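Local atomic coordinates of ribokinase (Arabidopsis thaliana, PDB entry 6ILS), a protein that phosphorylates D-ribose at O-5 with ATP and a divalent cation, giving the D-ribose 5-phosphate used for nucleotide synthesis and the pentose phosphate pathway. Residues Leu62-Gly68 with Ser89-Thr95; Ala11-Ile15 with His67-Ile71; Ile246-Gln250 with Ser287-Gln291; Thr260-Phe265 with Leu279-Ala285. One frame throughout, in Å; residues are numbered along the deposited sequence.

Contact 1 of 4, residues Leu62-Gly68 with Ser89-Thr95; sequences LGEDAHG and SVNNEPT
T95 and D65 carry the polar core of this contact. The T95 hydroxyl OG1 donates to D65 OD1 at 2.7 Å, on the syn side of the carboxylate and 15° out of its plane. T95 N donates to the syn lone pair of D65 OD2 at 3.0 Å. The same OG1 accepts from G63 N at 2.8 Å, so one hydroxyl bridges strand end and carboxylate. D65 OD1 also takes G68 N at 2.8 Å. This is the N-cap bond of the helix that follows, and D65 is thereby held by both segments. Backbone bonds pair the two strand ends in parallel: V90 N reaches L62 O at 2.9 Å, and E64 N reaches V90 O. Carbon packing adds to these bonds. H67 CB rests on T95 CB at 3.8 Å, and the extended E64 chain lies alongside N91. Water links G63 O with S89 OG, and a second water joins H67 ND1 to T95 O. H67 NE2 is hydrogen-bonded to H67 NE2 of the second subunit. The whole belongs to a beta-alpha-beta unit, strand 56-63, helix 66-75 and strand 87-90, at the outer end of the large sheet.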
# COMPACT_ATOMS: atom_id res chain seq x y z
N LEU B 62 -1.30 -9.59 -12.53
CA LEU B 62 -1.20 -8.31 -11.85
C LEU B 62 -2.45 -7.49 -12.10
O LEU B 62 -3.14 -7.71 -13.08
CB LEU B 62 0.02 -7.53 -12.34
CG LEU B 62 1.37 -8.20 -12.15
CD1 LEU B 62 2.46 -7.29 -12.70
CD2 LEU B 62 1.57 -8.45 -10.67
N GLY B 63 -2.73 -6.53 -11.21
CA GLY B 63 -3.72 -5.51 -11.51
C GLY B 63 -3.07 -4.42 -12.34
O GLY B 63 -1.85 -4.29 -12.35
N GLU B 64 -3.88 -3.64 -13.05
CA GLU B 64 -3.34 -2.50 -13.79
C GLU B 64 -3.32 -1.32 -12.83
O GLU B 64 -4.19 -0.44 -12.90
CB GLU B 64 -4.18 -2.20 -15.04
CG GLU B 64 -4.06 -3.25 -16.15
CD GLU B 64 -5.18 -3.18 -17.18
OE1 GLU B 64 -5.90 -2.17 -17.21
OE2 GLU B 64 -5.34 -4.15 -17.96
N ASP B 65 -2.36 -1.32 -11.92
CA ASP B 65 -2.29 -0.31 -10.87
C ASP B 65 -0.84 -0.02 -10.50
O ASP B 65 0.08 -0.56 -11.10
CB ASP B 65 -3.09 -0.75 -9.63
CG ASP B 65 -2.74 -2.17 -9.15
OD1 ASP B 65 -1.61 -2.63 -9.38
OD2 ASP B 65 -3.63 -2.82 -8.54
N ALA B 66 -0.63 0.85 -9.51
CA ALA B 66 0.71 1.28 -9.14
C ALA B 66 1.53 0.13 -8.53
O ALA B 66 2.73 0.03 -8.75
CB ALA B 66 0.63 2.47 -8.16
N HIS B 67 0.87 -0.72 -7.74
CA HIS B 67 1.52 -1.91 -7.17
C HIS B 67 1.98 -2.87 -8.27
O HIS B 67 3.05 -3.48 -8.17
CB HIS B 67 0.57 -2.63 -6.22
CG HIS B 67 0.35 -1.93 -4.91
ND1 HIS B 67 -0.74 -2.19 -4.11
CD2 HIS B 67 1.09 -1.00 -4.26
CE1 HIS B 67 -0.67 -1.44 -3.02
NE2 HIS B 67 0.43 -0.72 -3.08
N GLY B 68 1.15 -3.01 -9.30
CA GLY B 68 1.47 -3.83 -10.45
C GLY B 68 2.71 -3.32 -11.15
O GLY B 68 3.57 -4.09 -11.55
N SER B 89 -1.99 -8.51 -16.95
CA SER B 89 -2.60 -7.57 -16.02
C SER B 89 -4.10 -7.40 -16.33
O SER B 89 -4.50 -7.43 -17.49
CB SER B 89 -1.89 -6.22 -16.08
OG SER B 89 -0.49 -6.37 -15.86
N VAL B 90 -4.91 -7.23 -15.28
CA VAL B 90 -6.36 -7.08 -15.44
C VAL B 90 -6.81 -5.76 -14.79
O VAL B 90 -6.15 -5.27 -13.88
CB VAL B 90 -7.15 -8.25 -14.81
CG1 VAL B 90 -6.82 -9.57 -15.52
CG2 VAL B 90 -6.87 -8.35 -13.31
N ASN B 91 -7.92 -5.19 -15.24
CA ASN B 91 -8.35 -3.93 -14.65
C ASN B 91 -9.49 -4.08 -13.66
O ASN B 91 -9.99 -3.09 -13.13
CB ASN B 91 -8.73 -2.92 -15.74
CG ASN B 91 -9.83 -3.43 -16.66
OD1 ASN B 91 -10.70 -4.22 -16.26
ND2 ASN B 91 -9.81 -2.98 -17.91
N ASN B 92 -9.88 -5.33 -13.39
CA ASN B 92 -10.99 -5.58 -12.48
C ASN B 92 -10.56 -6.27 -11.17
O ASN B 92 -11.41 -6.63 -10.36
CB ASN B 92 -12.06 -6.42 -13.17
CG ASN B 92 -11.56 -7.80 -13.53
OD1 ASN B 92 -10.36 -8.04 -13.62
ND2 ASN B 92 -12.50 -8.73 -13.75
N GLU B 93 -9.26 -6.47 -10.99
CA GLU B 93 -8.73 -6.96 -9.72
C GLU B 93 -7.49 -6.16 -9.36
O GLU B 93 -6.74 -5.77 -10.25
CB GLU B 93 -8.38 -8.46 -9.79
CG GLU B 93 -9.57 -9.37 -10.08
CD GLU B 93 -10.51 -9.49 -8.89
OE1 GLU B 93 -10.13 -9.09 -7.78
OE2 GLU B 93 -11.63 -10.02 -9.08
N PRO B 94 -7.27 -5.91 -8.06
CA PRO B 94 -6.04 -5.23 -7.64
C PRO B 94 -4.85 -6.19 -7.61
O PRO B 94 -5.07 -7.38 -7.35
CB PRO B 94 -6.37 -4.74 -6.24
CG PRO B 94 -7.33 -5.78 -5.72
CD PRO B 94 -8.10 -6.29 -6.91
N THR B 95 -3.65 -5.70 -7.88
CA THR B 95 -2.42 -6.48 -7.62
C THR B 95 -2.48 -6.94 -6.17
O THR B 95 -2.87 -6.17 -5.29
CB THR B 95 -1.15 -5.62 -7.89
OG1 THR B 95 -1.12 -5.25 -9.27
CG2 THR B 95 0.15 -6.36 -7.53
O HOH W 1 0.23 -4.07 -14.32
O HOH W 2 -2.86 -3.42 -5.24

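Contact 2 of 4, residues Ala11-Ile15 with His67-Ile71; sequences ANADI and HGKLI. With RIB (alpha-D-ribofuranose), chain F.
The strand 12-15 and the helix 67-71 pass each other at 104°, with their axes 8.0 Å apart at the closest point. By CA atoms, A13 lies nearest H67 and A11 nearest I71. The strand belongs to the smaller, four-stranded sheet of this PfkB-family kinase, which forms the lid over the sugar site in ribokinases. The helix follows strand 56-63 of the large sheet. No hydrogen bond crosses between the segments; the contact rests on carbon packing and one CH-pi contact.

A13 sets its methyl over one face of the H67 imidazole. CB stands 3.7 Å from the ring centroid, 21° off the ring normal and offset toward the rim. This is the CH-pi contact. I15 CD1 comes obliquely to the same ring, 3.8 Å from NE2, and the two side chains cross at about a right angle. That NE2 is hydrogen-bonded to H67 NE2 of the second subunit, so the contact lies by the dimer interface. I71 spreads two branches along the strand. CG2 is anti to the backbone N and touches A11 CB at 3.8 Å. CG1 lies beside that N, with chi1 -54°, and carries CD1 to the carbonyl of N12. L70 CD2 adds a looser touch on A13.

The strand's other side faces the sugar. N12 and D14 point away from the helix and line the ribose pocket with G40, K41 and E144. The carboxylate of D14 grips two neighbouring ribose hydroxyls: O3 donates to D14 OD2 at 2.6 Å, and O2 donates to D14 OD1 at a very short 2.5 Å.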
# COMPACT_ATOMS: atom_id res chain seq x y z
N ALA B 11 2.60 -12.43 -7.04
CA ALA B 11 3.32 -11.17 -6.95
C ALA B 11 2.54 -10.27 -6.00
O ALA B 11 1.35 -10.08 -6.17
CB ALA B 11 3.47 -10.51 -8.33
N ASN B 12 3.22 -9.76 -4.96
CA ASN B 12 2.63 -8.90 -3.94
C ASN B 12 3.39 -7.60 -3.79
O ASN B 12 4.62 -7.59 -3.87
CB ASN B 12 2.65 -9.57 -2.55
CG ASN B 12 1.72 -10.75 -2.45
OD1 ASN B 12 0.68 -10.79 -3.09
ND2 ASN B 12 2.09 -11.70 -1.59
N ALA B 13 2.68 -6.51 -3.54
CA ALA B 13 3.35 -5.35 -2.96
C ALA B 13 3.33 -5.58 -1.45
O ALA B 13 2.28 -5.81 -0.87
CB ALA B 13 2.64 -4.05 -3.33
N ASP B 14 4.50 -5.54 -0.84
CA ASP B 14 4.63 -5.76 0.59
C ASP B 14 4.61 -4.42 1.32
O ASP B 14 5.54 -3.64 1.18
CB ASP B 14 5.91 -6.53 0.90
CG ASP B 14 5.83 -8.00 0.47
OD1 ASP B 14 4.70 -8.54 0.39
OD2 ASP B 14 6.90 -8.61 0.25
N ILE B 15 3.54 -4.16 2.08
CA ILE B 15 3.37 -2.90 2.79
C ILE B 15 3.78 -3.05 4.26
O ILE B 15 3.00 -3.51 5.09
CB ILE B 15 1.92 -2.40 2.76
CG1 ILE B 15 1.30 -2.49 1.36
CG2 ILE B 15 1.85 -0.96 3.28
CD1 ILE B 15 1.81 -1.46 0.42
N HIS B 67 0.87 -0.72 -7.74
CA HIS B 67 1.52 -1.91 -7.17
C HIS B 67 1.98 -2.87 -8.27
O HIS B 67 3.05 -3.48 -8.17
CB HIS B 67 0.57 -2.63 -6.22
CG HIS B 67 0.35 -1.93 -4.91
ND1 HIS B 67 -0.74 -2.19 -4.11
CD2 HIS B 67 1.09 -1.00 -4.26
CE1 HIS B 67 -0.67 -1.44 -3.02
NE2 HIS B 67 0.43 -0.72 -3.08
N GLY B 68 1.15 -3.01 -9.30
CA GLY B 68 1.47 -3.83 -10.45
C GLY B 68 2.71 -3.32 -11.15
O GLY B 68 3.57 -4.09 -11.55
N LYS B 69 2.79 -2.00 -11.30
CA LYS B 69 3.92 -1.36 -11.93
C LYS B 69 5.21 -1.53 -11.12
O LYS B 69 6.28 -1.72 -11.69
CB LYS B 69 3.65 0.13 -12.15
CG LYS B 69 4.55 0.76 -13.20
CD LYS B 69 3.72 1.54 -14.21
CE LYS B 69 4.34 1.52 -15.61
NZ LYS B 69 3.45 2.17 -16.62
N LEU B 70 5.08 -1.43 -9.81
CA LEU B 70 6.19 -1.67 -8.89
C LEU B 70 6.82 -3.03 -9.16
O LEU B 70 8.03 -3.16 -9.27
CB LEU B 70 5.69 -1.58 -7.45
CG LEU B 70 6.59 -2.02 -6.30
CD1 LEU B 70 7.79 -1.10 -6.17
CD2 LEU B 70 5.77 -2.08 -5.01
N ILE B 71 5.97 -4.04 -9.27
CA ILE B 71 6.42 -5.41 -9.50
C ILE B 71 7.15 -5.54 -10.83
O ILE B 71 8.25 -6.06 -10.91
CB ILE B 71 5.25 -6.40 -9.51
CG1 ILE B 71 4.40 -6.30 -8.23
CG2 ILE B 71 5.77 -7.81 -9.76
CD1 ILE B 71 5.15 -6.59 -6.97
O5 RIB F . 8.32 -15.21 1.17
C5 RIB F . 8.15 -13.82 1.15
C4 RIB F . 6.89 -13.49 0.66
O4 RIB F . 5.78 -14.18 1.39
C3 RIB F . 6.68 -11.96 1.02
O3 RIB F . 7.28 -11.13 -0.08
C2 RIB F . 5.45 -11.81 1.25
O2 RIB F . 4.75 -11.01 0.21
C1 RIB F . 4.78 -13.34 1.36
O1 RIB F . 3.97 -13.59 0.27

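Contact 3 of 4, residues Ile246-Gln250 with Ser287-Gln291; sequences IPAAQ and SLCVQ. With NA (sodium ion), chain G; ATP (adenosine-5'-triphosphate), chain E.
S287 and I246 form the tight end of this contact. The S287 hydroxyl OG donates to I246 O at 2.6 Å, coming from above the carbonyl plane, 38° out of it. With chi1 at -169°, OG is anti to the S287 backbone N, which turns it from the helix toward the loop. Nearby, the A248 methyl touches two side chains of the other segment. V290 CG2 meets A248 CB at 3.6 Å, and Q291 NE2 lies 3.4 Å from the same CB. I246 also packs on L308 of helix 302-312.

Q291 makes the passage to the looser side. Its amide spans both segments. NE2 donates back to S287 O at 3.1 Å, with that oxygen in the amide plane, and this bond fixes the rotation of the group. OE1 receives a weak bond from A249 N, 3.3 Å long. Beyond it, A249 and Q250 are exposed, and Q250 meets Q291 through its carbonyl, with Q250 O 3.2 Å from Q291 CG.

The tight end lines the ATP pocket. A248 N points to adenine N1 through a weak bond, and I246 O lies 3.0 Å from ATP C2. V290 CG1 approaches the ribose oxygen O4' of the nucleotide. Just before V290, the carbonyl of C289 binds the sodium ion at 2.7 Å, together with carbonyls of D253, T255, V292 and G294. This site is predicted to take potassium. Main-chain atoms thus meet both adenine and ion, and the arrangement is consistent with the cation site helping to order the backbone beside the nucleotide.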
# COMPACT_ATOMS: atom_id res chain seq x y z
N ILE B 246 24.97 -21.75 6.02
CA ILE B 246 26.21 -21.02 5.80
C ILE B 246 26.05 -19.74 6.62
O ILE B 246 25.26 -18.87 6.28
CB ILE B 246 26.44 -20.71 4.31
CG1 ILE B 246 26.38 -21.99 3.46
CG2 ILE B 246 27.75 -19.97 4.12
CD1 ILE B 246 27.41 -22.99 3.78
N PRO B 247 26.78 -19.62 7.74
CA PRO B 247 26.42 -18.53 8.65
C PRO B 247 26.61 -17.15 8.01
O PRO B 247 27.57 -16.95 7.27
CB PRO B 247 27.37 -18.74 9.83
CG PRO B 247 27.81 -20.18 9.72
CD PRO B 247 27.88 -20.45 8.26
N ALA B 248 25.66 -16.27 8.26
CA ALA B 248 25.69 -14.90 7.77
C ALA B 248 26.45 -14.04 8.76
O ALA B 248 26.36 -14.27 9.97
CB ALA B 248 24.29 -14.38 7.58
N ALA B 249 27.20 -13.05 8.27
CA ALA B 249 27.93 -12.16 9.18
C ALA B 249 26.96 -11.40 10.09
O ALA B 249 27.18 -11.31 11.30
CB ALA B 249 28.80 -11.20 8.39
N GLN B 250 25.90 -10.84 9.51
CA GLN B 250 24.78 -10.32 10.30
C GLN B 250 23.44 -10.65 9.67
O GLN B 250 23.30 -10.57 8.45
CB GLN B 250 24.81 -8.80 10.47
CG GLN B 250 26.05 -8.06 10.06
CD GLN B 250 25.79 -6.56 10.03
OE1 GLN B 250 24.88 -6.07 10.72
NE2 GLN B 250 26.57 -5.82 9.24
N SER B 287 22.03 -17.37 2.74
CA SER B 287 22.93 -16.65 3.68
C SER B 287 23.12 -15.20 3.28
O SER B 287 23.03 -14.28 4.11
CB SER B 287 24.30 -17.33 3.72
OG SER B 287 25.08 -16.80 4.78
N LEU B 288 23.39 -14.98 2.00
CA LEU B 288 23.57 -13.61 1.50
C LEU B 288 22.28 -12.79 1.59
O LEU B 288 22.30 -11.60 1.95
CB LEU B 288 24.08 -13.64 0.08
CG LEU B 288 25.49 -14.23 -0.04
CD1 LEU B 288 25.89 -14.40 -1.49
CD2 LEU B 288 26.50 -13.35 0.71
N CYS B 289 21.16 -13.43 1.25
CA CYS B 289 19.84 -12.80 1.30
C CYS B 289 19.51 -12.20 2.67
O CYS B 289 18.91 -11.13 2.74
CB CYS B 289 18.75 -13.82 0.92
SG CYS B 289 17.05 -13.21 1.06
N VAL B 290 19.88 -12.88 3.75
CA VAL B 290 19.45 -12.42 5.06
C VAL B 290 20.28 -11.23 5.54
O VAL B 290 19.99 -10.65 6.58
CB VAL B 290 19.50 -13.54 6.14
CG1 VAL B 290 18.65 -14.75 5.71
CG2 VAL B 290 20.93 -13.96 6.45
N GLN B 291 21.31 -10.87 4.78
CA GLN B 291 22.20 -9.79 5.21
C GLN B 291 21.84 -8.44 4.61
O GLN B 291 22.53 -7.45 4.84
CB GLN B 291 23.65 -10.17 4.90
CG GLN B 291 24.02 -11.53 5.48
CD GLN B 291 25.48 -11.87 5.35
OE1 GLN B 291 26.34 -11.09 5.75
NE2 GLN B 291 25.77 -13.04 4.79
NA NA G . 16.42 -10.17 2.95
PG ATP E . 10.84 -20.41 5.03
O1G ATP E . 10.24 -21.22 3.93
O2G ATP E . 10.99 -18.96 4.61
O3G ATP E . 9.96 -20.43 6.24
PB ATP E . 12.84 -21.23 6.82
O1B ATP E . 14.15 -21.89 6.74
O2B ATP E . 12.00 -22.08 7.66
O3B ATP E . 12.25 -21.09 5.36
PA ATP E . 14.00 -18.78 7.87
O1A ATP E . 14.46 -19.09 9.29
O2A ATP E . 13.52 -17.35 7.78
O3A ATP E . 12.81 -19.76 7.47
O5' ATP E . 15.21 -18.95 6.89
C5' ATP E . 15.02 -18.84 5.49
C4' ATP E . 16.36 -19.30 4.79
O4' ATP E . 17.53 -18.45 5.33
C3' ATP E . 16.61 -20.50 5.10
O3' ATP E . 17.19 -21.19 3.99
C2' ATP E . 17.72 -20.45 6.33
O2' ATP E . 18.42 -21.73 6.33
C1' ATP E . 18.45 -19.44 6.10
N9 ATP E . 18.77 -18.74 7.36
C8 ATP E . 18.14 -18.31 8.50
N7 ATP E . 19.08 -17.73 9.29
C5 ATP E . 20.29 -17.78 8.64
C6 ATP E . 21.56 -17.33 9.00
N6 ATP E . 21.94 -16.66 10.21
N1 ATP E . 22.58 -17.53 8.17
C2 ATP E . 22.39 -18.15 6.96
N3 ATP E . 21.15 -18.59 6.59
C4 ATP E . 20.10 -18.40 7.45

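Contact 4 of 4, residues Thr260-Phe265 with Leu279-Ala285; sequences TFTAAF and LRFAAAA. With ATP (adenosine-5'-triphosphate), chain E.
The F261 ring receives the methyl of A282 squarely over one face. A282 CB lies 3.6 Å from the ring centroid and 13° off the normal, above the centre of the ring, a CH-pi contact. At the edge, near the ring plane, L279 CD2 stands 4.0 Å from F261 CZ. Obliquely to the ring sits the nucleotide, with ATP O3' 3.4 Å from F261 CD2. CG of F261 is anti to its backbone N, chi1 -175°, which brings the ring over A282 and toward L279. The F281 ring is used differently. It turns its edge to the other helix, where A264 O lies near the ring plane, 3.3 Å from F281 CD2. K273 meets this ring in a cation-pi contact. F265 lies beside L279, both side chains pointing the same way, and L279 CD2 comes obliquely to its ring.

These two helices, 257-270 and 275-289, run roughly antiparallel at 143°, successive along the chain. They form a helical hairpin packed against the large sheet of the ribokinase fold, where F261, F265 and L279 all rest on L223. Their axes approach to 7.8 Å, a close distance allowed by the small residues between them. F261 and A282 have the nearest CA atoms, 4.7 Å apart.

Alanines fill the seam. A264 CB meets A285 CB at 3.6 Å, and A282 CB also touches the backbone carbonyl of F261. T260 presents its methyl CG2 to A285, while its hydroxyl OG1 is hydrogen-bonded to G256 O, just before the helix.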
# COMPACT_ATOMS: atom_id res chain seq x y z
N THR B 260 14.63 -17.48 -1.75
CA THR B 260 15.97 -17.52 -2.33
C THR B 260 16.52 -18.94 -2.28
O THR B 260 17.08 -19.45 -3.27
CB THR B 260 16.89 -16.57 -1.56
OG1 THR B 260 16.41 -15.22 -1.73
CG2 THR B 260 18.31 -16.67 -2.07
N PHE B 261 16.36 -19.57 -1.12
CA PHE B 261 16.86 -20.94 -0.94
C PHE B 261 16.27 -21.86 -2.01
O PHE B 261 16.99 -22.61 -2.69
CB PHE B 261 16.52 -21.47 0.46
CG PHE B 261 17.12 -22.83 0.74
CD1 PHE B 261 16.46 -24.00 0.38
CD2 PHE B 261 18.37 -22.94 1.32
CE1 PHE B 261 17.02 -25.25 0.61
CE2 PHE B 261 18.95 -24.19 1.55
CZ PHE B 261 18.27 -25.35 1.19
N THR B 262 14.96 -21.80 -2.16
CA THR B 262 14.26 -22.72 -3.06
C THR B 262 14.60 -22.44 -4.52
O THR B 262 14.90 -23.35 -5.28
CB THR B 262 12.72 -22.63 -2.85
OG1 THR B 262 12.42 -22.83 -1.46
CG2 THR B 262 12.02 -23.71 -3.66
N ALA B 263 14.62 -21.17 -4.90
CA ALA B 263 14.98 -20.84 -6.28
C ALA B 263 16.44 -21.14 -6.62
O ALA B 263 16.75 -21.56 -7.74
CB ALA B 263 14.65 -19.36 -6.58
N ALA B 264 17.35 -20.93 -5.66
CA ALA B 264 18.78 -21.18 -5.90
C ALA B 264 19.02 -22.69 -6.03
O ALA B 264 19.81 -23.15 -6.86
CB ALA B 264 19.64 -20.59 -4.76
N PHE B 265 18.32 -23.46 -5.21
CA PHE B 265 18.36 -24.91 -5.33
C PHE B 265 17.92 -25.32 -6.75
O PHE B 265 18.57 -26.14 -7.39
CB PHE B 265 17.47 -25.56 -4.27
CG PHE B 265 17.45 -27.06 -4.34
CD1 PHE B 265 16.59 -27.72 -5.21
CD2 PHE B 265 18.27 -27.81 -3.52
CE1 PHE B 265 16.57 -29.11 -5.28
CE2 PHE B 265 18.26 -29.20 -3.59
CZ PHE B 265 17.40 -29.85 -4.46
N LEU B 279 22.26 -28.21 -2.54
CA LEU B 279 21.98 -27.76 -1.19
C LEU B 279 22.97 -26.69 -0.71
O LEU B 279 22.58 -25.72 -0.06
CB LEU B 279 22.01 -28.94 -0.22
CG LEU B 279 20.76 -29.81 -0.11
CD1 LEU B 279 20.97 -30.89 0.94
CD2 LEU B 279 19.54 -28.98 0.26
N ARG B 280 24.24 -26.89 -1.02
CA ARG B 280 25.27 -25.93 -0.60
C ARG B 280 25.04 -24.58 -1.23
O ARG B 280 25.13 -23.54 -0.57
CB ARG B 280 26.67 -26.44 -0.96
CG ARG B 280 27.54 -26.75 0.24
CD ARG B 280 29.02 -26.85 -0.17
NE ARG B 280 29.81 -25.74 0.37
CZ ARG B 280 30.87 -25.22 -0.24
NH1 ARG B 280 31.26 -25.69 -1.43
NH2 ARG B 280 31.53 -24.22 0.31
N PHE B 281 24.79 -24.60 -2.54
CA PHE B 281 24.54 -23.40 -3.33
C PHE B 281 23.32 -22.65 -2.82
O PHE B 281 23.35 -21.43 -2.65
CB PHE B 281 24.38 -23.81 -4.80
CG PHE B 281 24.20 -22.67 -5.75
CD1 PHE B 281 25.31 -22.00 -6.27
CD2 PHE B 281 22.93 -22.30 -6.16
CE1 PHE B 281 25.15 -20.95 -7.17
CE2 PHE B 281 22.76 -21.26 -7.06
CZ PHE B 281 23.88 -20.57 -7.57
N ALA B 282 22.24 -23.39 -2.54
CA ALA B 282 21.04 -22.79 -1.94
C ALA B 282 21.32 -22.16 -0.58
O ALA B 282 20.85 -21.06 -0.29
CB ALA B 282 19.91 -23.87 -1.82
N ALA B 283 22.09 -22.86 0.26
CA ALA B 283 22.41 -22.34 1.58
C ALA B 283 23.21 -21.05 1.50
O ALA B 283 22.99 -20.12 2.26
CB ALA B 283 23.16 -23.39 2.38
N ALA B 284 24.15 -21.01 0.56
CA ALA B 284 24.97 -19.81 0.37
C ALA B 284 24.11 -18.65 -0.10
O ALA B 284 24.26 -17.53 0.38
CB ALA B 284 26.09 -20.09 -0.64
N ALA B 285 23.16 -18.93 -0.99
CA ALA B 285 22.36 -17.83 -1.53
C ALA B 285 21.44 -17.28 -0.46
O ALA B 285 21.29 -16.07 -0.33
CB ALA B 285 21.57 -18.27 -2.75
PG ATP E . 10.84 -20.41 5.03
O1G ATP E . 10.24 -21.22 3.93
O2G ATP E . 10.99 -18.96 4.61
O3G ATP E . 9.96 -20.43 6.24
PB ATP E . 12.84 -21.23 6.82
O1B ATP E . 14.15 -21.89 6.74
O2B ATP E . 12.00 -22.08 7.66
O3B ATP E . 12.25 -21.09 5.36
PA ATP E . 14.00 -18.78 7.87
O1A ATP E . 14.46 -19.09 9.29
O2A ATP E . 13.52 -17.35 7.78
O3A ATP E . 12.81 -19.76 7.47
O5' ATP E . 15.21 -18.95 6.89
C5' ATP E . 15.02 -18.84 5.49
C4' ATP E . 16.36 -19.30 4.79
O4' ATP E . 17.53 -18.45 5.33
C3' ATP E . 16.61 -20.50 5.10
O3' ATP E . 17.19 -21.19 3.99
C2' ATP E . 17.72 -20.45 6.33
O2' ATP E . 18.42 -21.73 6.33
C1' ATP E . 18.45 -19.44 6.10
N9 ATP E . 18.77 -18.74 7.36
C8 ATP E . 18.14 -18.31 8.50
N7 ATP E . 19.08 -17.73 9.29
C5 ATP E . 20.29 -17.78 8.64
C6 ATP E . 21.56 -17.33 9.00
N6 ATP E . 21.94 -16.66 10.21
N1 ATP E . 22.58 -17.53 8.17
C2 ATP E . 22.39 -18.15 6.96
N3 ATP E . 21.15 -18.59 6.59
C4 ATP E . 20.10 -18.40 7.45

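Contacts 1 and 2 form one pair and contacts 3 and 4 another. The first pair has centres 9 Å apart and shares H67, G68 and helix 66-75. L62 of contact 1 packs on A11 of contact 2, and both contacts touch the second subunit. Contacts 3 and 4 have centres 12 Å apart and share helix 275-289. I246 meets A283 there, and both touch ATP. Contact 4 lies between the two segments of contact 3 along the chain, and both follow contacts 1 and 2. Centres of contacts 2 and 4 are 24 Å apart, on opposite sides of the chain's centre. The first pair joins the dimer side to the sugar site, which contact 2 lines. The second lies at the ATP site, and contact 3 also holds a cation ligand.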